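Alpha-1,3-glucanase (Bacillus circulans, PDB 5ZRU) hydrolyses alpha-1,3-glucan as a GH87 glycoside hydrolase, here represented by its catalytic unit, while the whole protein probably also binds carbohydrate through other domains. Local coordinates at residues Asn486-Asn491 against Val514-Asn519; Gly539-Thr544 against Leu556-Ile561; Ala551-Leu556 against Phe573-Gln578. All coordinates share one frame; numbering follows the deposited sequence.

Contact 1: residues Asn486-Asn491 against Val514-Asn519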
loop_
_atom_site.group_PDB
_atom_site.type_symbol
_atom_site.label_atom_id
_atom_site.label_comp_id
_atom_site.label_asym_id
_atom_site.label_seq_id
_atom_site.Cartn_x
_atom_site.Cartn_y
_atom_site.Cartn_z
ATOM N N ASN A 486 -12.673 -22.221 -7.828
ATOM C CA ASN A 486 -13.810 -21.667 -7.081
ATOM C C ASN A 486 -13.614 -20.178 -6.762
ATOM O O ASN A 486 -13.457 -19.754 -5.610
ATOM C CB ASN A 486 -14.081 -22.479 -5.805
ATOM C CG ASN A 486 -14.499 -23.915 -6.101
ATOM O OD1 ASN A 486 -15.069 -24.205 -7.155
ATOM N ND2 ASN A 486 -14.219 -24.815 -5.168
ATOM N N VAL A 487 -13.652 -19.379 -7.824
ATOM C CA VAL A 487 -13.476 -17.934 -7.723
ATOM C C VAL A 487 -14.577 -17.263 -8.528
ATOM O O VAL A 487 -14.861 -17.669 -9.661
ATOM C CB VAL A 487 -12.088 -17.472 -8.221
ATOM C CG1 VAL A 487 -11.875 -16.009 -7.856
ATOM C CG2 VAL A 487 -10.973 -18.323 -7.626
ATOM N N THR A 488 -15.201 -16.246 -7.942
ATOM C CA THR A 488 -16.239 -15.475 -8.611
ATOM C C THR A 488 -15.860 -14.006 -8.561
ATOM O O THR A 488 -15.461 -13.507 -7.501
ATOM C CB THR A 488 -17.602 -15.690 -7.947
ATOM O OG1 THR A 488 -17.890 -17.092 -7.893
ATOM C CG2 THR A 488 -18.710 -14.967 -8.729
ATOM N N PHE A 489 -15.981 -13.329 -9.705
ATOM C CA PHE A 489 -15.801 -11.889 -9.843
ATOM C C PHE A 489 -17.142 -11.304 -10.255
ATOM O O PHE A 489 -17.719 -11.736 -11.258
ATOM C CB PHE A 489 -14.751 -11.542 -10.902
ATOM C CG PHE A 489 -13.391 -12.089 -10.620
ATOM C CD1 PHE A 489 -13.101 -13.420 -10.851
ATOM C CD2 PHE A 489 -12.394 -11.257 -10.142
ATOM C CE1 PHE A 489 -11.843 -13.921 -10.608
ATOM C CE2 PHE A 489 -11.134 -11.756 -9.880
ATOM C CZ PHE A 489 -10.858 -13.089 -10.115
ATOM N N THR A 490 -17.645 -10.332 -9.493
ATOM C CA THR A 490 -18.959 -9.776 -9.798
ATOM C C THR A 490 -18.934 -8.257 -9.680
ATOM O O THR A 490 -18.435 -7.721 -8.688
ATOM C CB THR A 490 -20.022 -10.373 -8.866
ATOM O OG1 THR A 490 -19.986 -11.802 -8.984
ATOM C CG2 THR A 490 -21.411 -9.867 -9.254
ATOM N N ASN A 491 -19.485 -7.563 -10.677
ATOM C CA ASN A 491 -19.571 -6.102 -10.653
ATOM C C ASN A 491 -18.174 -5.480 -10.588
ATOM O O ASN A 491 -17.805 -4.805 -9.626
ATOM C CB ASN A 491 -20.439 -5.626 -9.482
ATOM C CG ASN A 491 -21.921 -5.851 -9.725
ATOM O OD1 ASN A 491 -22.426 -5.600 -10.825
ATOM N ND2 ASN A 491 -22.624 -6.315 -8.698
ATOM N N VAL A 514 -15.859 -17.821 -12.399
ATOM C CA VAL A 514 -17.045 -17.158 -12.935
ATOM C C VAL A 514 -16.879 -15.649 -12.831
ATOM O O VAL A 514 -16.468 -15.135 -11.784
ATOM C CB VAL A 514 -18.324 -17.606 -12.202
ATOM C CG1 VAL A 514 -19.545 -16.888 -12.789
ATOM C CG2 VAL A 514 -18.483 -19.123 -12.293
ATOM N N PHE A 515 -17.217 -14.944 -13.912
ATOM C CA PHE A 515 -17.119 -13.490 -14.006
ATOM C C PHE A 515 -18.495 -12.944 -14.367
ATOM O O PHE A 515 -18.947 -13.117 -15.505
ATOM C CB PHE A 515 -16.122 -13.071 -15.087
ATOM C CG PHE A 515 -14.683 -13.295 -14.740
ATOM C CD1 PHE A 515 -14.096 -14.541 -14.911
ATOM C CD2 PHE A 515 -13.894 -12.234 -14.300
ATOM C CE1 PHE A 515 -12.753 -14.735 -14.618
ATOM C CE2 PHE A 515 -12.551 -12.418 -14.013
ATOM C CZ PHE A 515 -11.984 -13.682 -14.165
ATOM N N ASN A 516 -19.150 -12.258 -13.433
ATOM C CA ASN A 516 -20.485 -11.727 -13.684
ATOM C C ASN A 516 -20.463 -10.203 -13.672
ATOM O O ASN A 516 -19.807 -9.593 -12.824
ATOM C CB ASN A 516 -21.487 -12.249 -12.640
ATOM C CG ASN A 516 -21.676 -13.766 -12.711
ATOM O OD1 ASN A 516 -21.530 -14.374 -13.769
ATOM N ND2 ASN A 516 -21.981 -14.374 -11.581
ATOM N N ASN A 517 -21.173 -9.587 -14.622
ATOM C CA ASN A 517 -21.348 -8.128 -14.656
ATOM C C ASN A 517 -19.996 -7.411 -14.692
ATOM O O ASN A 517 -19.705 -6.552 -13.861
ATOM C CB ASN A 517 -22.178 -7.631 -13.461
ATOM C CG ASN A 517 -23.431 -8.472 -13.206
ATOM O OD1 ASN A 517 -24.058 -8.983 -14.134
ATOM N ND2 ASN A 517 -23.801 -8.606 -11.934
ATOM N N ILE A 518 -19.166 -7.777 -15.666
ATOM C CA ILE A 518 -17.854 -7.168 -15.867
ATOM C C ILE A 518 -17.967 -6.118 -16.965
ATOM O O ILE A 518 -18.537 -6.389 -18.032
ATOM C CB ILE A 518 -16.802 -8.226 -16.248
ATOM C CG1 ILE A 518 -16.850 -9.437 -15.296
ATOM C CG2 ILE A 518 -15.402 -7.593 -16.319
ATOM C CD1 ILE A 518 -16.615 -9.129 -13.839
ATOM N N ASN A 519 -17.417 -4.927 -16.722
ATOM C CA ASN A 519 -17.328 -3.882 -17.739
ATOM C C ASN A 519 -15.863 -3.591 -18.024
ATOM O O ASN A 519 -15.131 -3.150 -17.132
ATOM C CB ASN A 519 -18.039 -2.601 -17.297
ATOM C CG ASN A 519 -19.520 -2.812 -17.076
ATOM O OD1 ASN A 519 -20.208 -3.390 -17.921
ATOM N ND2 ASN A 519 -20.021 -2.352 -15.930
HETATM O O HOH W 1 -22.535 -13.080 -9.299
HETATM O O HOH W 2 -21.609 -4.091 -12.944
#

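Contact 2: residues Gly539-Thr544 against Leu556-Ile561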
loop_
_atom_site.group_PDB
_atom_site.type_symbol
_atom_site.label_atom_id
_atom_site.label_comp_id
_atom_site.label_asym_id
_atom_site.label_seq_id
_atom_site.Cartn_x
_atom_site.Cartn_y
_atom_site.Cartn_z
ATOM N N GLY A 539 -3.200 -5.567 -26.540
ATOM C CA GLY A 539 -3.910 -5.980 -25.340
ATOM C C GLY A 539 -5.367 -6.293 -25.644
ATOM O O GLY A 539 -6.024 -5.598 -26.425
ATOM N N ALA A 540 -5.871 -7.349 -25.019
ATOM C CA ALA A 540 -7.223 -7.838 -25.238
ATOM C C ALA A 540 -8.096 -7.665 -23.996
ATOM O O ALA A 540 -7.620 -7.376 -22.895
ATOM C CB ALA A 540 -7.198 -9.316 -25.639
ATOM N N ALA A 541 -9.400 -7.886 -24.187
ATOM C CA ALA A 541 -10.307 -7.977 -23.045
ATOM C C ALA A 541 -10.020 -9.219 -22.209
ATOM O O ALA A 541 -9.960 -9.152 -20.977
ATOM C CB ALA A 541 -11.757 -7.990 -23.520
ATOM N N ILE A 542 -9.874 -10.373 -22.860
ATOM C CA ILE A 542 -9.599 -11.633 -22.182
ATOM C C ILE A 542 -8.463 -12.330 -22.911
ATOM O O ILE A 542 -8.492 -12.448 -24.141
ATOM C CB ILE A 542 -10.842 -12.544 -22.132
ATOM C CG1 ILE A 542 -12.023 -11.794 -21.502
ATOM C CG2 ILE A 542 -10.533 -13.827 -21.375
ATOM C CD1 ILE A 542 -13.374 -12.525 -21.649
ATOM N N TYR A 543 -7.506 -12.843 -22.145
ATOM C CA TYR A 543 -6.260 -13.404 -22.653
ATOM C C TYR A 543 -5.952 -14.682 -21.897
ATOM O O TYR A 543 -5.986 -14.689 -20.667
ATOM C CB TYR A 543 -5.130 -12.375 -22.469
ATOM C CG TYR A 543 -3.710 -12.840 -22.713
ATOM C CD1 TYR A 543 -3.350 -13.488 -23.891
ATOM C CD2 TYR A 543 -2.711 -12.555 -21.786
ATOM C CE1 TYR A 543 -2.024 -13.884 -24.117
ATOM C CE2 TYR A 543 -1.396 -12.935 -22.003
ATOM C CZ TYR A 543 -1.060 -13.596 -23.170
ATOM O OH TYR A 543 0.252 -13.949 -23.381
ATOM N N THR A 544 -5.655 -15.768 -22.613
ATOM C CA THR A 544 -5.057 -16.924 -21.965
ATOM C C THR A 544 -3.809 -17.339 -22.729
ATOM O O THR A 544 -3.717 -17.179 -23.952
ATOM C CB THR A 544 -6.023 -18.130 -21.840
ATOM O OG1 THR A 544 -5.995 -18.906 -23.043
ATOM C CG2 THR A 544 -7.475 -17.673 -21.529
ATOM N N LEU A 556 -21.033 -9.581 -19.820
ATOM C CA LEU A 556 -19.780 -8.889 -20.070
ATOM C C LEU A 556 -20.033 -7.753 -21.052
ATOM O O LEU A 556 -20.708 -7.952 -22.069
ATOM C CB LEU A 556 -18.744 -9.859 -20.642
ATOM C CG LEU A 556 -17.464 -9.220 -21.188
ATOM C CD1 LEU A 556 -16.657 -8.588 -20.058
ATOM C CD2 LEU A 556 -16.640 -10.262 -21.937
ATOM N N THR A 557 -19.515 -6.560 -20.753
ATOM C CA THR A 557 -19.508 -5.487 -21.737
ATOM C C THR A 557 -18.075 -5.076 -22.041
ATOM O O THR A 557 -17.220 -5.079 -21.150
ATOM C CB THR A 557 -20.298 -4.251 -21.289
ATOM O OG1 THR A 557 -19.566 -3.552 -20.267
ATOM C CG2 THR A 557 -21.678 -4.642 -20.778
ATOM N N THR A 558 -17.813 -4.719 -23.302
ATOM C CA THR A 558 -16.495 -4.249 -23.703
ATOM C C THR A 558 -16.612 -2.957 -24.493
ATOM O O THR A 558 -17.672 -2.620 -25.036
ATOM C CB THR A 558 -15.721 -5.278 -24.548
ATOM O OG1 THR A 558 -16.442 -5.570 -25.754
ATOM C CG2 THR A 558 -15.504 -6.552 -23.760
ATOM N N ASN A 559 -15.489 -2.242 -24.549
ATOM C CA ASN A 559 -15.359 -1.008 -25.309
ATOM C C ASN A 559 -13.880 -0.670 -25.422
ATOM O O ASN A 559 -13.129 -0.883 -24.467
ATOM C CB ASN A 559 -16.116 0.145 -24.635
ATOM C CG ASN A 559 -16.110 1.409 -25.472
ATOM O OD1 ASN A 559 -16.572 1.407 -26.614
ATOM N ND2 ASN A 559 -15.584 2.495 -24.912
ATOM N N ASP A 560 -13.467 -0.183 -26.599
ATOM C CA ASP A 560 -12.120 0.368 -26.804
ATOM C C ASP A 560 -11.038 -0.692 -26.566
ATOM O O ASP A 560 -10.029 -0.450 -25.897
ATOM C CB ASP A 560 -11.904 1.599 -25.910
ATOM C CG ASP A 560 -10.597 2.327 -26.198
ATOM O OD1 ASP A 560 -10.068 2.215 -27.329
ATOM O OD2 ASP A 560 -10.087 2.999 -25.278
ATOM N N ILE A 561 -11.249 -1.878 -27.134
ATOM C CA ILE A 561 -10.316 -2.991 -26.983
ATOM C C ILE A 561 -9.294 -2.934 -28.120
ATOM O O ILE A 561 -9.662 -2.968 -29.300
ATOM C CB ILE A 561 -11.062 -4.336 -26.972
ATOM C CG1 ILE A 561 -12.141 -4.333 -25.888
ATOM C CG2 ILE A 561 -10.082 -5.501 -26.758
ATOM C CD1 ILE A 561 -11.614 -3.996 -24.474
#

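Contact 3: residues Ala551-Leu556 against Phe573-Gln578. With CA (calcium ion), chain K.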
loop_
_atom_site.group_PDB
_atom_site.type_symbol
_atom_site.label_atom_id
_atom_site.label_comp_id
_atom_site.label_asym_id
_atom_site.label_seq_id
_atom_site.Cartn_x
_atom_site.Cartn_y
_atom_site.Cartn_z
ATOM N N ALA A 551 -13.480 -20.769 -18.032
ATOM C CA ALA A 551 -13.996 -19.580 -17.361
ATOM C C ALA A 551 -15.327 -19.210 -17.999
ATOM O O ALA A 551 -15.491 -19.334 -19.215
ATOM C CB ALA A 551 -13.022 -18.400 -17.456
ATOM N N THR A 552 -16.268 -18.747 -17.178
ATOM C CA THR A 552 -17.603 -18.384 -17.636
ATOM C C THR A 552 -17.856 -16.916 -17.337
ATOM O O THR A 552 -17.664 -16.468 -16.200
ATOM C CB THR A 552 -18.673 -19.248 -16.959
ATOM O OG1 THR A 552 -18.446 -20.622 -17.289
ATOM C CG2 THR A 552 -20.068 -18.836 -17.426
ATOM N N PHE A 553 -18.263 -16.172 -18.360
ATOM C CA PHE A 553 -18.643 -14.774 -18.235
ATOM C C PHE A 553 -20.143 -14.653 -18.465
ATOM O O PHE A 553 -20.666 -15.191 -19.448
ATOM C CB PHE A 553 -17.891 -13.908 -19.247
ATOM C CG PHE A 553 -16.445 -13.669 -18.894
ATOM C CD1 PHE A 553 -15.512 -14.687 -18.997
ATOM C CD2 PHE A 553 -16.025 -12.418 -18.473
ATOM C CE1 PHE A 553 -14.175 -14.473 -18.674
ATOM C CE2 PHE A 553 -14.686 -12.188 -18.149
ATOM C CZ PHE A 553 -13.764 -13.214 -18.253
ATOM N N ASN A 554 -20.828 -13.967 -17.552
ATOM C CA ASN A 554 -22.224 -13.585 -17.717
ATOM C C ASN A 554 -22.302 -12.067 -17.699
ATOM O O ASN A 554 -21.754 -11.434 -16.795
ATOM C CB ASN A 554 -23.100 -14.166 -16.601
ATOM C CG ASN A 554 -23.080 -15.686 -16.568
ATOM O OD1 ASN A 554 -23.738 -16.333 -17.377
ATOM N ND2 ASN A 554 -22.326 -16.261 -15.632
ATOM N N ASN A 555 -22.973 -11.487 -18.693
ATOM C CA ASN A 555 -23.157 -10.035 -18.771
ATOM C C ASN A 555 -21.808 -9.309 -18.780
ATOM O O ASN A 555 -21.472 -8.532 -17.883
ATOM C CB ASN A 555 -24.039 -9.517 -17.625
ATOM C CG ASN A 555 -24.337 -8.042 -17.754
ATOM O OD1 ASN A 555 -24.404 -7.525 -18.863
ATOM N ND2 ASN A 555 -24.503 -7.349 -16.622
ATOM N N LEU A 556 -21.033 -9.581 -19.820
ATOM C CA LEU A 556 -19.780 -8.889 -20.070
ATOM C C LEU A 556 -20.033 -7.753 -21.052
ATOM O O LEU A 556 -20.708 -7.952 -22.069
ATOM C CB LEU A 556 -18.744 -9.859 -20.642
ATOM C CG LEU A 556 -17.464 -9.220 -21.188
ATOM C CD1 LEU A 556 -16.657 -8.588 -20.058
ATOM C CD2 LEU A 556 -16.640 -10.262 -21.937
ATOM N N PHE A 573 -8.541 -23.857 -24.158
ATOM C CA PHE A 573 -9.191 -23.176 -23.044
ATOM C C PHE A 573 -10.673 -22.982 -23.350
ATOM O O PHE A 573 -11.030 -22.486 -24.424
ATOM C CB PHE A 573 -8.512 -21.827 -22.790
ATOM C CG PHE A 573 -8.929 -21.168 -21.507
ATOM C CD1 PHE A 573 -10.090 -20.410 -21.446
ATOM C CD2 PHE A 573 -8.152 -21.302 -20.361
ATOM C CE1 PHE A 573 -10.480 -19.805 -20.259
ATOM C CE2 PHE A 573 -8.534 -20.696 -19.177
ATOM C CZ PHE A 573 -9.696 -19.950 -19.126
ATOM N N ASN A 574 -11.530 -23.365 -22.398
ATOM C CA ASN A 574 -12.984 -23.344 -22.567
ATOM C C ASN A 574 -13.539 -22.038 -22.006
ATOM O O ASN A 574 -13.788 -21.923 -20.805
ATOM C CB ASN A 574 -13.617 -24.543 -21.870
ATOM C CG ASN A 574 -12.974 -25.859 -22.268
ATOM O OD1 ASN A 574 -12.220 -26.459 -21.488
ATOM N ND2 ASN A 574 -13.267 -26.318 -23.479
ATOM N N LEU A 575 -13.762 -21.061 -22.877
ATOM C CA LEU A 575 -14.282 -19.754 -22.487
ATOM C C LEU A 575 -15.741 -19.659 -22.910
ATOM O O LEU A 575 -16.055 -19.815 -24.093
ATOM C CB LEU A 575 -13.467 -18.625 -23.120
ATOM C CG LEU A 575 -13.895 -17.175 -22.854
ATOM C CD1 LEU A 575 -13.689 -16.774 -21.392
ATOM C CD2 LEU A 575 -13.182 -16.206 -23.798
ATOM N N THR A 576 -16.623 -19.414 -21.947
ATOM C CA THR A 576 -18.044 -19.199 -22.198
ATOM C C THR A 576 -18.360 -17.733 -21.941
ATOM O O THR A 576 -17.985 -17.197 -20.895
ATOM C CB THR A 576 -18.900 -20.079 -21.285
ATOM O OG1 THR A 576 -18.623 -21.461 -21.546
ATOM C CG2 THR A 576 -20.381 -19.796 -21.510
ATOM N N ILE A 577 -19.027 -17.080 -22.890
ATOM C CA ILE A 577 -19.450 -15.691 -22.732
ATOM C C ILE A 577 -20.923 -15.617 -23.093
ATOM O O ILE A 577 -21.284 -15.764 -24.268
ATOM C CB ILE A 577 -18.630 -14.729 -23.595
ATOM C CG1 ILE A 577 -17.148 -14.896 -23.252
ATOM C CG2 ILE A 577 -19.078 -13.300 -23.359
ATOM C CD1 ILE A 577 -16.260 -14.184 -24.167
ATOM N N GLN A 578 -21.767 -15.377 -22.096
ATOM C CA GLN A 578 -23.216 -15.457 -22.261
ATOM C C GLN A 578 -23.918 -14.337 -21.485
ATOM O O GLN A 578 -23.271 -13.479 -20.866
ATOM C CB GLN A 578 -23.724 -16.838 -21.803
ATOM C CG GLN A 578 -23.259 -17.216 -20.398
ATOM C CD GLN A 578 -23.585 -18.641 -20.002
ATOM O OE1 GLN A 578 -23.938 -19.480 -20.838
ATOM N NE2 GLN A 578 -23.467 -18.923 -18.716
ATOM O OXT GLN A 578 -25.152 -14.249 -21.473
HETATM CA CA CA K . -25.034 -5.506 -19.307
#

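Contact 1: residues Asn486-Asn491 against Val514-Asn519
Val487-Thr490 runs alongside Val514-Asn516 as a parallel strand pair, the axes 4.6 Å apart and inclined by 12°. Four backbone hydrogen bonds zip the pair: Val514 N to Val487 O, Phe489 N to Val514 O, Asn516 N to Phe489 O at 2.7 Å, and the more bent Asn491 N to Asn516 O. The register places Phe489 beside Phe515 and, at the corner, Asn491 beside Asn517. Phe489 and Phe515 make an offset stack, centroids 4.4 Å apart and planes within 2° of parallel; CE2 of Phe515 lies over the face of Phe489, 3.4 Å from its CD1. Both rings have CG anti to the carbonyl carbon (chi1 -60° in Phe489), a shared torsion that lets them lean together, and flat rings suit the strand spacing. On the other face, Thr490 and Asn516 are bridged by a water that accepts from Asn516 ND2 at 2.7 Å and meets Thr490 OG1 at 2.9 Å. Asn491 and Asn517 adopt the left-handed backbone conformation that asparagine tolerates well. Asn516 OD1 and Asn517 OD1 accept hydrogen bonds from ND2 of Asn554 and Asn555 in the next coil. The internal phenylalanine stack of this parallel beta-helix extends to Phe453 of strand 451-459 beyond Phe489 and to Phe553 of strand 550-561 beyond Phe515, while strands 475-478 and 502-505 pack against the rings from across the interior.

Contact 2: residues Gly539-Thr544 against Leu556-Ile561
Ile542 and Leu556 reach toward each other tip to tip, the methyl CD1 of the isoleucine resting 4.0 Å from CD2 of the leucine. Ile542 has an extended outer chain (chi2 169°), which carries its end methyl across to the facing wall. Ala541, one residue earlier, points its CB at the other segment, where two methyls receive it: CG2 of Thr558 at 4.0 Å from Ala541 CB, and CD1 of Ile561 at 4.1 Å from the same atom. A short side chain suits this position because Ile561 comes so close to the backbone, its CG2 lying 3.6 Å from Ala541 N and 4.0 Å from Ala540 CA. Ile561 therefore straddles Ala541, one branch laid against the main chain and the other against the methyl. In Thr558 the methyl is anti to the carbonyl carbon, which presents the apolar branch of this beta-branched residue to Ala541.

The contact fills the interior of the parallel beta-helix between strand 542-544 and the wall containing strand 550-561. Leu556 and Ile561 also rest on Ile520 of strand 513-523, so the same apolar layer continues into the adjoining coil. Polar residues of segment 556-561 are engaged elsewhere: Asn559 bonds to Asn521, and Asp560 forms a salt bridge with Lys525. The backbone of Ala541 is hydrogen-bonded to Ile502 and Leu566 in neighbouring coils. What joins the two segments is apolar packing, methyl on methyl and methyl on main chain, a small interface of 200 Å² that depends on shape and the exclusion of water, with no directional bond to fix its register.

Contact 3: residues Ala551-Leu556 against Phe573-Gln578
The Phe553 ring meets Leu575 obliquely, its CE1 3.6 Å from the leucine CD1, while the carbonyl oxygen of Thr576 lies at its edge, near the ring plane; Phe515 stacks on this ring from the preceding coil. Phe573 brings CZ to 4.0 Å from CB of Ala551, whose small size suits a place so near an aromatic ring. The strands run parallel, 11° apart, through backbone hydrogen bonds from Ala551 N to Asn574 O, Thr576 N to Ala551 O, Phe553 N to Thr576 O and Gln578 N to Phe553 O. Beyond them two amides meet, planes 33° apart: Gln578 NE2 donates to Asn554 OD1 at 2.9 Å through a rather bent bond (141°). Replacing Asn554 by an alanine would probably leave Gln578 NE2 and Asn516 OD1 without their amide partner and let the C-terminal side chain swing loose. Asn555 N donates to Gln578 O, and Asn555 OD1 binds a calcium ion at 2.2 Å, while its ND2 is hydrogen-bonded to Asn517 OD1. Parallel strands in register, with apolar side chains on the inward face and amides aligned at the corner, are characteristic of a right-handed parallel beta-helix of the pectate lyase-like type, here at its C-terminal end.

How the contacts relate
Contacts 1 and 3 are pairings of the same kind in one wall of the beta-helix, separated by the pairing of strands 513-523 and 550-561. Contact 2 instead spans the interior between walls, sharing Leu556 with contact 3, and it has apolar packing and no hydrogen bond. None is wholly buried: in contacts 1 and 3 the phenylalanines are buried on one face, and the threonines and amides on the other are partly exposed or exposed; contact 2 lies on the inner side. Contact 3, at the chain terminus, has more exposed residues than the others. Ile542 of contact 2 packs against Phe553 of contact 3, tying the walls together.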